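Local coordinates for Alpha/beta hydrolase fold protein (Nakamurella multipartita, PDB 4Y7D) that probably catalyses a hydrolytic reaction as a member of the alpha/beta hydrolase superfamily, at residues 87-92 and 114-119; 62-67 and 96-101; 233-238 and 259-264. All blocks are in the same frame, centred on the assembly; numbering follows the deposited sequence.

From the N terminus, strand 62-66 comes first, then helix 82-95, the loop into strand 101-106, and helix 110-119. Interaction 2 closes the excursion from 62-67 to 96-101, and interaction 1 joins 87-92 to 114-119. Their segments alternate, so the two closures cross, and they meet where L92 packs on V66 and I64. Interaction 3 follows in series, joining the loop at 233-238 to helix 255-264 and closing the loop that runs through strand 242-247. Helix 110-119 bridges interactions 1 and 3: R115 pairs with E234 and probably hydrogen-bonds the carbonyl O of L233, while Y114 packs on A261. Interactions 2 and 3 do not touch, their nearest atoms being about 11 Å apart.

Interaction 1 (87-92 and 114-119)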
ATOM      1  N   GLU A  87       5.278 -15.705   3.461  1.00 20.17           N
ATOM      2  CA  GLU A  87       5.221 -17.121   3.099  1.00 21.67           C
ATOM      3  C   GLU A  87       4.041 -17.397   2.202  1.00 20.91           C
ATOM      4  O   GLU A  87       4.158 -18.159   1.225  1.00 21.49           O
ATOM      5  CB  GLU A  87       5.190 -18.030   4.320  1.00 24.19           C
ATOM      6  CG  GLU A  87       5.648 -19.452   4.025  1.00 28.89           C
ATOM      7  CD  GLU A  87       7.122 -19.543   3.590  1.00 29.66           C
ATOM      8  OE1 GLU A  87       7.963 -18.760   4.057  1.00 31.77           O
ATOM      9  OE2 GLU A  87       7.445 -20.460   2.813  1.00 34.37           O
ATOM     10  N   LEU A  88       2.927 -16.732   2.456  1.00 19.68           N
ATOM     11  CA  LEU A  88       1.746 -16.858   1.614  1.00 18.86           C
ATOM     12  C   LEU A  88       1.982 -16.304   0.248  1.00 19.08           C
ATOM     13  O   LEU A  88       1.592 -16.916  -0.722  1.00 19.58           O
ATOM     14  CB  LEU A  88       0.547 -16.126   2.250  1.00 19.31           C
ATOM     15  CG  LEU A  88      -0.802 -16.197   1.547  1.00 19.49           C
ATOM     16  CD1 LEU A  88      -1.334 -17.605   1.441  1.00 20.55           C
ATOM     17  CD2 LEU A  88      -1.831 -15.319   2.238  1.00 20.03           C
ATOM     18  N   TYR A  89       2.662 -15.164   0.147  1.00 19.51           N
ATOM     19  CA  TYR A  89       2.921 -14.586  -1.164  1.00 18.88           C
ATOM     20  C   TYR A  89       3.801 -15.507  -2.009  1.00 18.68           C
ATOM     21  O   TYR A  89       3.601 -15.683  -3.227  1.00 19.16           O
ATOM     22  CB  TYR A  89       3.647 -13.206  -1.079  1.00 18.63           C
ATOM     23  CG  TYR A  89       2.960 -12.165  -0.206  1.00 18.67           C
ATOM     24  CD1 TYR A  89       1.567 -12.196  -0.018  1.00 19.56           C
ATOM     25  CD2 TYR A  89       3.698 -11.155   0.392  1.00 19.18           C
ATOM     26  CE1 TYR A  89       0.934 -11.243   0.769  1.00 19.35           C
ATOM     27  CE2 TYR A  89       3.076 -10.216   1.219  1.00 18.50           C
ATOM     28  CZ  TYR A  89       1.716 -10.269   1.393  1.00 18.30           C
ATOM     29  OH  TYR A  89       1.089  -9.397   2.222  1.00 19.90           O
ATOM     30  N   ALA A  90       4.801 -16.097  -1.385  1.00 19.49           N
ATOM     31  CA  ALA A  90       5.699 -17.040  -2.125  1.00 20.18           C
ATOM     32  C   ALA A  90       4.896 -18.260  -2.538  1.00 21.63           C
ATOM     33  O   ALA A  90       5.087 -18.787  -3.640  1.00 20.64           O
ATOM     34  CB  ALA A  90       6.890 -17.446  -1.241  1.00 21.64           C
ATOM     35  N   ALA A  91       4.006 -18.713  -1.664  1.00 20.65           N
ATOM     36  CA  ALA A  91       3.126 -19.836  -2.011  1.00 21.88           C
ATOM     37  C   ALA A  91       2.123 -19.477  -3.121  1.00 21.65           C
ATOM     38  O   ALA A  91       1.787 -20.309  -3.971  1.00 22.86           O
ATOM     39  CB  ALA A  91       2.413 -20.343  -0.763  1.00 22.55           C
ATOM     40  N   LEU A  92       1.673 -18.230  -3.144  1.00 20.14           N
ATOM     41  CA  LEU A  92       0.862 -17.721  -4.228  1.00 19.47           C
ATOM     42  C   LEU A  92       1.658 -17.743  -5.566  1.00 19.53           C
ATOM     43  O   LEU A  92       1.151 -18.198  -6.575  1.00 19.28           O
ATOM     44  CB  LEU A  92       0.411 -16.300  -3.895  1.00 18.60           C
ATOM     45  CG  LEU A  92      -0.350 -15.562  -5.002  1.00 19.61           C
ATOM     46  CD1 LEU A  92      -1.571 -16.277  -5.553  1.00 19.76           C
ATOM     47  CD2 LEU A  92      -0.707 -14.179  -4.482  1.00 20.06           C
ATOM     48  N   TYR A 114       8.599  -6.488   2.967  1.00 17.97           N
ATOM     49  CA  TYR A 114       9.969  -6.557   3.408  1.00 18.18           C
ATOM     50  C   TYR A 114      10.358  -7.984   3.800  1.00 19.00           C
ATOM     51  O   TYR A 114      11.470  -8.443   3.428  1.00 20.34           O
ATOM     52  CB  TYR A 114      10.274  -5.611   4.536  1.00 18.35           C
ATOM     53  CG  TYR A 114      10.317  -4.151   4.157  1.00 17.43           C
ATOM     54  CD1 TYR A 114      11.112  -3.691   3.078  1.00 17.36           C
ATOM     55  CD2 TYR A 114       9.551  -3.223   4.835  1.00 18.00           C
ATOM     56  CE1 TYR A 114      11.196  -2.361   2.772  1.00 18.59           C
ATOM     57  CE2 TYR A 114       9.622  -1.859   4.540  1.00 18.30           C
ATOM     58  CZ  TYR A 114      10.424  -1.427   3.490  1.00 19.24           C
ATOM     59  OH  TYR A 114      10.508  -0.101   3.181  1.00 19.32           O
ATOM     60  N   ARG A 115       9.498  -8.695   4.513  1.00 18.75           N
ATOM     61  CA  ARG A 115       9.820 -10.088   4.841  1.00 19.18           C
ATOM     62  C   ARG A 115       9.994 -10.999   3.598  1.00 19.42           C
ATOM     63  O   ARG A 115      10.828 -11.924   3.591  1.00 19.71           O
ATOM     64  CB  ARG A 115       8.806 -10.701   5.808  1.00 20.26           C
ATOM     65  CG  ARG A 115       8.853 -10.155   7.240  1.00 21.87           C
ATOM     66  CD  ARG A 115      10.255 -10.184   7.853  1.00 23.81           C
ATOM     67  NE  ARG A 115      10.683 -11.565   8.057  1.00 25.34           N
ATOM     68  CZ  ARG A 115      11.931 -11.957   8.228  1.00 27.52           C
ATOM     69  NH1 ARG A 115      12.958 -11.106   8.091  1.00 27.26           N
ATOM     70  NH2 ARG A 115      12.153 -13.250   8.452  1.00 29.52           N
ATOM     71  N   LEU A 116       9.167 -10.777   2.592  1.00 18.39           N
ATOM     72  CA  LEU A 116       9.271 -11.540   1.356  1.00 19.09           C
ATOM     73  C   LEU A 116      10.633 -11.260   0.710  1.00 19.25           C
ATOM     74  O   LEU A 116      11.369 -12.176   0.335  1.00 19.62           O
ATOM     75  CB  LEU A 116       8.143 -11.152   0.402  1.00 18.58           C
ATOM     76  CG  LEU A 116       8.121 -11.930  -0.925  1.00 18.95           C
ATOM     77  CD1 LEU A 116       7.853 -13.427  -0.701  1.00 19.64           C
ATOM     78  CD2 LEU A 116       7.108 -11.363  -1.881  1.00 19.87           C
ATOM     79  N   ALA A 117      10.999  -9.978   0.606  1.00 19.06           N
ATOM     80  CA  ALA A 117      12.289  -9.638   0.014  1.00 19.00           C
ATOM     81  C   ALA A 117      13.482 -10.150   0.840  1.00 19.96           C
ATOM     82  O   ALA A 117      14.503 -10.545   0.269  1.00 21.75           O
ATOM     83  CB  ALA A 117      12.407  -8.119  -0.248  1.00 18.98           C
ATOM     84  N   ALA A 118      13.354 -10.134   2.171  1.00 19.32           N
ATOM     85  CA  ALA A 118      14.410 -10.569   3.089  1.00 21.08           C
ATOM     86  C   ALA A 118      14.622 -12.057   3.086  1.00 23.12           C
ATOM     87  O   ALA A 118      15.764 -12.521   3.023  1.00 25.38           O
ATOM     88  CB  ALA A 118      14.111 -10.091   4.528  1.00 20.53           C
ATOM     89  N   ARG A 119      13.547 -12.824   3.192  1.00 22.15           N
ATOM     90  CA  ARG A 119      13.627 -14.254   3.379  1.00 26.11           C
ATOM     91  C   ARG A 119      13.431 -15.067   2.125  1.00 25.24           C
ATOM     92  O   ARG A 119      13.867 -16.213   2.078  1.00 25.60           O
ATOM     93  CB  ARG A 119      12.620 -14.651   4.490  1.00 30.55           C
ATOM     94  CG  ARG A 119      12.827 -16.062   5.042  1.00 38.19           C
ATOM     95  CD  ARG A 119      12.072 -16.293   6.355  1.00 41.30           C
ATOM     96  NE  ARG A 119      10.666 -15.965   6.187  1.00 40.74           N
ATOM     97  CZ  ARG A 119       9.780 -16.745   5.562  1.00 45.32           C
ATOM     98  NH1 ARG A 119      10.164 -17.934   5.064  1.00 46.70           N
ATOM     99  NH2 ARG A 119       8.504 -16.332   5.422  1.00 39.74           N
TER
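R119 and E87 meet between two helices of the alpha/beta hydrolase fold, 82-95 and 110-119; the axes of segments 87-92 and 114-119 come within 9.6 Å and cross at -71°. The salt bridge is end-on and converges on one oxygen: OE1 of E87 takes NH1 of R119 at 2.6 Å and NH2 of R119 at 2.8 Å. OE1 lies in the guanidinium plane, and the carboxylate is turned only 26° from that plane. NH1 arrives nearly along the C-O axis, while NH2 meets the anti lone pair of OE1, on the side away from OE2. Because both nitrogens share an acceptor, neither bond is straight. The glutamate gets there by a bend at chi2 (64°), which swings its carboxylate across to the arginine.

Deeper in, L116 spreads its two methyls over the facing helix. CD1 of L116 lies 4.2 Å from CB of A90; CD2 of L116 lies 4.0 Å from CB of Y89 and sits at the edge of the tyrosine ring, near its plane. L37 of strand 35-39 touches both L116 and Y89 from the sheet.

In the next shell, D83 takes NE of R119 and also NH2 of R115, and H120 NE2 bonds OE1 of E87. An alanine in place of R119 would take away both guanidinium donors to OE1 of E87 and one arginine from D83, probably leaving the carboxylate, with H120 still bonded, freer to turn. The ring of Y89 is tied to the same helix 110-119 at its far end, where its OH hydrogen-bonds OG of S112.

Interaction 2 (62-67 and 96-101); sequences RAIVVD and LGLAAA
A beta-alpha-beta crossover of the alpha/beta hydrolase sheet is drawn together here: strand 62-66 leads through helix 82-95 to strand 101-106, and the return from helix to second strand, 96-101, lays its leucines against the first strand. I64 carries the contact. Its CG1 stands anti to the carbonyl carbon (chi1 -61°) and the chain runs on nearly extended, which sends CD1 out of the strand towards the loop. There CD1 of I64 meets two leucine methyls tip to tip, CD1 of L96 at 4.0 Å and CD2 of L98 at 3.8 Å. At the centre of the contact, then, three methyl groups come together, with no polar bond between the segments.

The two leucines sit on either side of G97 in the sequence. G97 leaves the helix with a positive phi (66°) and two bonds back into the last turn, a Schellman motif, and the CB atoms of L96 and L98, flanking it, both point toward the strand. R62 and L98 come from opposite directions, and the other methyl of L98, CD1, lies 4.2 Å from NH2 of R62, set obliquely to the guanidinium. R62 reaches that far because its chain is extended from CG to NE, although CG itself sits between the backbone N and the carbonyl carbon. R62, L96 and L98 also touch a crystal neighbour, so their outer ends may owe something to the lattice.

Strand 35-39 runs between strands 62-66 and 101-106 in the sheet. I64 hydrogen-bonds V36 and V38 through its backbone, and P35 touches both R62 and L98. Helix 82-95 covers the strand with L92, which packs on I64 and V66, while F93 from the same helix touches A101.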
ATOM      1  N   ARG A  62       1.946  -6.340 -15.479  1.00 21.64           N
ATOM      2  CA  ARG A  62       0.775  -7.018 -14.993  1.00 21.92           C
ATOM      3  C   ARG A  62       0.821  -6.971 -13.495  1.00 20.83           C
ATOM      4  O   ARG A  62       1.901  -7.009 -12.912  1.00 20.93           O
ATOM      5  CB  ARG A  62       0.588  -8.444 -15.553  1.00 23.84           C
ATOM      6  CG  ARG A  62       1.281  -9.587 -14.882  1.00 27.05           C
ATOM      7  CD  ARG A  62       0.985 -10.899 -15.666  1.00 29.76           C
ATOM      8  NE  ARG A  62       1.716 -12.119 -15.238  1.00 32.41           N
ATOM      9  CZ  ARG A  62       1.277 -13.008 -14.316  1.00 32.47           C
ATOM     10  NH1 ARG A  62       0.129 -12.838 -13.674  1.00 30.75           N
ATOM     11  NH2 ARG A  62       1.988 -14.105 -14.050  1.00 34.60           N
ATOM     12  N   ALA A  63      -0.337  -6.825 -12.857  1.00 21.24           N
ATOM     13  CA  ALA A  63      -0.389  -6.764 -11.392  1.00 20.11           C
ATOM     14  C   ALA A  63      -1.116  -7.965 -10.792  1.00 21.22           C
ATOM     15  O   ALA A  63      -2.108  -8.457 -11.359  1.00 22.34           O
ATOM     16  CB  ALA A  63      -1.061  -5.490 -10.982  1.00 21.05           C
ATOM     17  N   ILE A  64      -0.608  -8.432  -9.655  1.00 19.81           N
ATOM     18  CA  ILE A  64      -1.193  -9.461  -8.863  1.00 20.04           C
ATOM     19  C   ILE A  64      -1.570  -8.738  -7.567  1.00 19.05           C
ATOM     20  O   ILE A  64      -0.713  -8.442  -6.767  1.00 18.89           O
ATOM     21  CB  ILE A  64      -0.193 -10.632  -8.627  1.00 20.75           C
ATOM     22  CG1 ILE A  64       0.212 -11.259  -9.972  1.00 22.00           C
ATOM     23  CG2 ILE A  64      -0.782 -11.686  -7.682  1.00 21.65           C
ATOM     24  CD1 ILE A  64       1.529 -11.999  -9.919  1.00 22.27           C
ATOM     25  N   VAL A  65      -2.852  -8.427  -7.401  1.00 19.78           N
ATOM     26  CA  VAL A  65      -3.277  -7.534  -6.304  1.00 19.47           C
ATOM     27  C   VAL A  65      -3.962  -8.403  -5.267  1.00 19.36           C
ATOM     28  O   VAL A  65      -5.044  -8.950  -5.554  1.00 19.72           O
ATOM     29  CB  VAL A  65      -4.317  -6.528  -6.833  1.00 21.79           C
ATOM     30  CG1 VAL A  65      -4.851  -5.656  -5.700  1.00 23.10           C
ATOM     31  CG2 VAL A  65      -3.796  -5.754  -8.051  1.00 22.19           C
ATOM     32  N   VAL A  66      -3.312  -8.612  -4.122  1.00 17.66           N
ATOM     33  CA  VAL A  66      -3.874  -9.492  -3.107  1.00 19.04           C
ATOM     34  C   VAL A  66      -4.821  -8.783  -2.180  1.00 19.62           C
ATOM     35  O   VAL A  66      -4.713  -7.568  -2.004  1.00 19.97           O
ATOM     36  CB  VAL A  66      -2.772 -10.104  -2.194  1.00 19.94           C
ATOM     37  CG1 VAL A  66      -2.064 -11.215  -2.943  1.00 21.25           C
ATOM     38  CG2 VAL A  66      -1.787  -9.047  -1.705  1.00 19.10           C
ATOM     39  N   ASP A  67      -5.705  -9.565  -1.564  1.00 19.68           N
ATOM     40  CA  ASP A  67      -6.341  -9.233  -0.291  1.00 20.04           C
ATOM     41  C   ASP A  67      -5.486  -9.917   0.779  1.00 20.04           C
ATOM     42  O   ASP A  67      -5.362 -11.132   0.783  1.00 20.15           O
ATOM     43  CB  ASP A  67      -7.770  -9.742  -0.225  1.00 21.25           C
ATOM     44  CG  ASP A  67      -8.742  -8.892  -0.991  1.00 23.89           C
ATOM     45  OD1 ASP A  67      -8.807  -7.684  -0.686  1.00 25.39           O
ATOM     46  OD2 ASP A  67      -9.482  -9.406  -1.889  1.00 23.21           O
ATOM     47  N   LEU A  96       0.793 -19.814  -9.006  1.00 20.67           N
ATOM     48  CA  LEU A  96       0.728 -19.221 -10.332  1.00 22.05           C
ATOM     49  C   LEU A  96       1.830 -19.700 -11.234  1.00 22.90           C
ATOM     50  O   LEU A  96       1.881 -19.243 -12.345  1.00 24.29           O
ATOM     51  CB  LEU A  96       0.777 -17.692 -10.251  1.00 21.29           C
ATOM     52  CG  LEU A  96      -0.319 -17.065  -9.356  1.00 21.60           C
ATOM     53  CD1 LEU A  96      -0.085 -15.568  -9.213  1.00 21.30           C
ATOM     54  CD2 LEU A  96      -1.692 -17.370  -9.909  1.00 21.85           C
ATOM     55  N   GLY A  97       2.676 -20.632 -10.792  1.00 22.95           N
ATOM     56  CA  GLY A  97       3.790 -21.112 -11.608  1.00 23.89           C
ATOM     57  C   GLY A  97       4.836 -20.066 -11.890  1.00 24.08           C
ATOM     58  O   GLY A  97       5.500 -20.099 -12.940  1.00 25.82           O
ATOM     59  N   LEU A  98       4.972 -19.120 -10.982  1.00 23.76           N
ATOM     60  CA  LEU A  98       5.769 -17.912 -11.163  1.00 24.23           C
ATOM     61  C   LEU A  98       7.057 -17.973 -10.357  1.00 23.92           C
ATOM     62  O   LEU A  98       7.019 -18.159  -9.131  1.00 23.72           O
ATOM     63  CB  LEU A  98       4.915 -16.706 -10.761  1.00 25.25           C
ATOM     64  CG  LEU A  98       5.475 -15.341 -10.986  1.00 26.28           C
ATOM     65  CD1 LEU A  98       5.718 -15.099 -12.437  1.00 28.54           C
ATOM     66  CD2 LEU A  98       4.485 -14.333 -10.425  1.00 27.69           C
ATOM     67  N   ALA A  99       8.198 -17.793 -11.049  1.00 23.52           N
ATOM     68  CA  ALA A  99       9.528 -17.836 -10.394  1.00 23.89           C
ATOM     69  C   ALA A  99       9.802 -16.629  -9.486  1.00 22.76           C
ATOM     70  O   ALA A  99      10.268 -16.766  -8.334  1.00 24.69           O
ATOM     71  CB  ALA A  99      10.633 -17.935 -11.441  1.00 25.26           C
ATOM     72  N   ALA A 100       9.378 -15.471  -9.971  1.00 21.78           N
ATOM     73  CA  ALA A 100       9.697 -14.205  -9.281  1.00 21.77           C
ATOM     74  C   ALA A 100       8.881 -13.056  -9.852  1.00 21.87           C
ATOM     75  O   ALA A 100       8.386 -13.126 -10.995  1.00 22.92           O
ATOM     76  CB  ALA A 100      11.166 -13.930  -9.399  1.00 22.47           C
ATOM     77  N   ALA A 101       8.761 -11.997  -9.061  1.00 20.49           N
ATOM     78  CA  ALA A 101       7.965 -10.852  -9.449  1.00 20.08           C
ATOM     79  C   ALA A 101       8.501  -9.605  -8.823  1.00 20.35           C
ATOM     80  O   ALA A 101       9.217  -9.644  -7.827  1.00 19.35           O
ATOM     81  CB  ALA A 101       6.516 -11.039  -9.043  1.00 19.76           C
TER

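Interaction 3 (233-238 and 259-264)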
ATOM      1  N   LEU A 233      12.431  -6.650  11.094  1.00 21.25           N
ATOM      2  CA  LEU A 233      12.086  -7.230   9.789  1.00 21.36           C
ATOM      3  C   LEU A 233      13.327  -7.646   8.959  1.00 21.45           C
ATOM      4  O   LEU A 233      13.186  -8.261   7.889  1.00 20.65           O
ATOM      5  CB  LEU A 233      11.234  -6.250   8.995  1.00 20.86           C
ATOM      6  CG  LEU A 233       9.921  -5.806   9.634  1.00 21.16           C
ATOM      7  CD1 LEU A 233       9.306  -4.677   8.777  1.00 20.58           C
ATOM      8  CD2 LEU A 233       8.998  -6.965   9.782  1.00 21.36           C
ATOM      9  N   GLU A 234      14.522  -7.297   9.427  1.00 21.32           N
ATOM     10  CA  GLU A 234      15.778  -7.699   8.804  1.00 22.38           C
ATOM     11  C   GLU A 234      15.923  -7.175   7.385  1.00 20.88           C
ATOM     12  O   GLU A 234      16.313  -7.918   6.453  1.00 20.98           O
ATOM     13  CB  GLU A 234      15.921  -9.210   8.816  1.00 24.90           C
ATOM     14  CG  GLU A 234      15.677  -9.873  10.184  1.00 26.06           C
ATOM     15  CD  GLU A 234      15.965 -11.373  10.117  1.00 29.45           C
ATOM     16  OE1 GLU A 234      15.377 -12.105   9.301  1.00 29.85           O
ATOM     17  OE2 GLU A 234      16.845 -11.787  10.884  1.00 34.67           O
ATOM     18  N   LEU A 235      15.626  -5.889   7.208  1.00 19.71           N
ATOM     19  CA  LEU A 235      15.759  -5.292   5.888  1.00 19.68           C
ATOM     20  C   LEU A 235      17.183  -5.347   5.367  1.00 20.82           C
ATOM     21  O   LEU A 235      17.413  -5.303   4.162  1.00 21.57           O
ATOM     22  CB  LEU A 235      15.279  -3.850   5.937  1.00 19.95           C
ATOM     23  CG  LEU A 235      13.790  -3.619   5.677  1.00 20.24           C
ATOM     24  CD1 LEU A 235      12.914  -4.247   6.721  1.00 21.97           C
ATOM     25  CD2 LEU A 235      13.525  -2.125   5.623  1.00 21.45           C
ATOM     26  N   ASP A 236      18.170  -5.461   6.219  1.00 21.11           N
ATOM     27  CA  ASP A 236      19.559  -5.510   5.764  0.60 23.71           C
ATOM     28  C   ASP A 236      19.860  -6.758   4.953  1.00 23.72           C
ATOM     29  O   ASP A 236      20.865  -6.807   4.259  1.00 25.32           O
ATOM     30  CB  ASP A 236      20.501  -5.410   6.962  0.60 24.79           C
ATOM     31  CG  ASP A 236      20.212  -6.457   8.023  0.60 25.21           C
ATOM     32  OD1 ASP A 236      19.190  -6.375   8.721  0.60 25.41           O
ATOM     33  OD2 ASP A 236      21.019  -7.392   8.147  0.60 26.12           O
ATOM     34  N   ARG A 237      18.985  -7.759   5.028  1.00 23.17           N
ATOM     35  CA  ARG A 237      19.129  -8.980   4.223  0.60 24.01           C
ATOM     36  C   ARG A 237      18.710  -8.773   2.753  1.00 24.52           C
ATOM     37  O   ARG A 237      19.010  -9.608   1.881  1.00 24.37           O
ATOM     38  CB  ARG A 237      18.277 -10.117   4.809  0.60 25.29           C
ATOM     39  CG  ARG A 237      18.724 -10.596   6.188  0.60 26.19           C
ATOM     40  CD  ARG A 237      17.737 -11.598   6.769  0.60 27.93           C
ATOM     41  NE  ARG A 237      17.681 -12.862   6.011  0.60 29.37           N
ATOM     42  CZ  ARG A 237      16.853 -13.890   6.262  0.60 30.86           C
ATOM     43  NH1 ARG A 237      15.977 -13.861   7.259  0.60 31.75           N
ATOM     44  NH2 ARG A 237      16.896 -14.969   5.495  0.60 31.54           N
ATOM     45  N   ILE A 238      18.002  -7.695   2.476  1.00 21.91           N
ATOM     46  CA  ILE A 238      17.410  -7.481   1.136  1.00 22.44           C
ATOM     47  C   ILE A 238      18.457  -7.129   0.109  1.00 23.72           C
ATOM     48  O   ILE A 238      19.258  -6.207   0.331  1.00 24.39           O
ATOM     49  CB  ILE A 238      16.286  -6.411   1.203  1.00 21.22           C
ATOM     50  CG1 ILE A 238      15.159  -6.892   2.105  1.00 21.45           C
ATOM     51  CG2 ILE A 238      15.788  -5.999  -0.181  1.00 20.67           C
ATOM     52  CD1 ILE A 238      14.102  -5.815   2.340  1.00 20.40           C
ATOM     53  N   ARG A 259      13.676   6.549   5.711  1.00 19.95           N
ATOM     54  CA  ARG A 259      15.117   6.793   5.854  1.00 22.15           C
ATOM     55  C   ARG A 259      15.779   5.579   6.464  1.00 20.09           C
ATOM     56  O   ARG A 259      16.834   5.182   6.031  1.00 19.75           O
ATOM     57  CB  ARG A 259      15.415   8.045   6.712  1.00 26.15           C
ATOM     58  CG  ARG A 259      15.376   9.330   5.920  1.00 32.78           C
ATOM     59  CD  ARG A 259      15.997  10.522   6.687  1.00 36.42           C
ATOM     60  NE  ARG A 259      15.062  10.853   7.769  1.00 45.48           N
ATOM     61  CZ  ARG A 259      13.949  11.606   7.648  1.00 46.78           C
ATOM     62  NH1 ARG A 259      13.634  12.217   6.489  1.00 42.49           N
ATOM     63  NH2 ARG A 259      13.151  11.747   8.719  1.00 42.10           N
ATOM     64  N   PHE A 260      15.131   4.968   7.466  1.00 19.06           N
ATOM     65  CA  PHE A 260      15.621   3.754   8.065  1.00 18.98           C
ATOM     66  C   PHE A 260      15.720   2.653   7.017  1.00 18.45           C
ATOM     67  O   PHE A 260      16.716   1.953   6.969  1.00 19.17           O
ATOM     68  CB  PHE A 260      14.695   3.284   9.213  1.00 18.95           C
ATOM     69  CG  PHE A 260      15.033   1.941   9.781  1.00 19.64           C
ATOM     70  CD1 PHE A 260      16.116   1.789  10.609  1.00 20.19           C
ATOM     71  CD2 PHE A 260      14.240   0.845   9.542  1.00 19.41           C
ATOM     72  CE1 PHE A 260      16.417   0.558  11.133  1.00 20.71           C
ATOM     73  CE2 PHE A 260      14.532  -0.393  10.078  1.00 20.53           C
ATOM     74  CZ  PHE A 260      15.628  -0.517  10.900  1.00 21.07           C
ATOM     75  N   ALA A 261      14.656   2.454   6.249  1.00 18.15           N
ATOM     76  CA  ALA A 261      14.596   1.382   5.266  1.00 17.42           C
ATOM     77  C   ALA A 261      15.706   1.558   4.237  1.00 17.76           C
ATOM     78  O   ALA A 261      16.419   0.592   3.961  1.00 17.96           O
ATOM     79  CB  ALA A 261      13.224   1.324   4.615  1.00 16.97           C
ATOM     80  N   ALA A 262      15.894   2.786   3.729  1.00 17.55           N
ATOM     81  CA  ALA A 262      16.930   3.035   2.750  1.00 19.23           C
ATOM     82  C   ALA A 262      18.329   2.785   3.321  1.00 20.21           C
ATOM     83  O   ALA A 262      19.211   2.274   2.614  1.00 21.44           O
ATOM     84  CB  ALA A 262      16.806   4.409   2.157  1.00 19.44           C
ATOM     85  N   ALA A 263      18.516   3.072   4.623  1.00 19.58           N
ATOM     86  CA  ALA A 263      19.798   2.873   5.273  1.00 19.90           C
ATOM     87  C   ALA A 263      20.091   1.417   5.458  1.00 19.75           C
ATOM     88  O   ALA A 263      21.248   1.030   5.534  1.00 20.46           O
ATOM     89  CB  ALA A 263      19.826   3.622   6.609  1.00 20.53           C
ATOM     90  N   GLN A 264      19.056   0.588   5.551  1.00 20.16           N
ATOM     91  CA  GLN A 264      19.250  -0.858   5.745  1.00 20.37           C
ATOM     92  C   GLN A 264      19.506  -1.601   4.436  1.00 20.73           C
ATOM     93  O   GLN A 264      20.193  -2.620   4.435  1.00 21.22           O
ATOM     94  CB  GLN A 264      18.042  -1.537   6.384  1.00 20.27           C
ATOM     95  CG  GLN A 264      17.635  -0.988   7.746  1.00 21.80           C
ATOM     96  CD  GLN A 264      18.834  -0.721   8.631  1.00 22.92           C
ATOM     97  OE1 GLN A 264      19.508  -1.647   9.073  1.00 24.36           O
ATOM     98  NE2 GLN A 264      19.144   0.568   8.839  1.00 24.84           N
TER
HETATM   99  O   HOH W   1      18.046  -3.988   9.763  1.00 33.65           O
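L235 packs on A261 and Q264 of helix 255-264, an apolar contact made at two points: CD2 of L235 sits 3.6 Å from CB of A261, and CB of L235 lies 3.6 Å from CB of Q264, about one turn further on. Within the helix, CG of Q264 rests 3.7 Å above one face of the F260 ring, offset toward the rim.

D236 adds a CA-H...O contact. Its CA stands 3.2 Å from the backbone O of Q264, and the angle at the hydrogen is 161°, close to straight. Here the loop that leads into strand 242-247 makes a 3-10 turn, 235-237, and leans on helix 255-264, which crosses from strand 242-247 to the parallel edge strand 269-273. This is a beta-alpha-beta unit at one margin of the alpha/beta hydrolase sheet. Y114 of helix 110-119 touches L235, I238 and A261.

The polar link goes through water. One molecule donates to OD1 of D236 and to OE1 of Q264, each at 2.8 Å, though D236 has a second conformer and its half of the bridge is doubtful. The Q264 chain bends at chi2 (-42°), which brings NE2 of Q264 back to the carbonyl O of F260 in a weak bond of 3.4 Å.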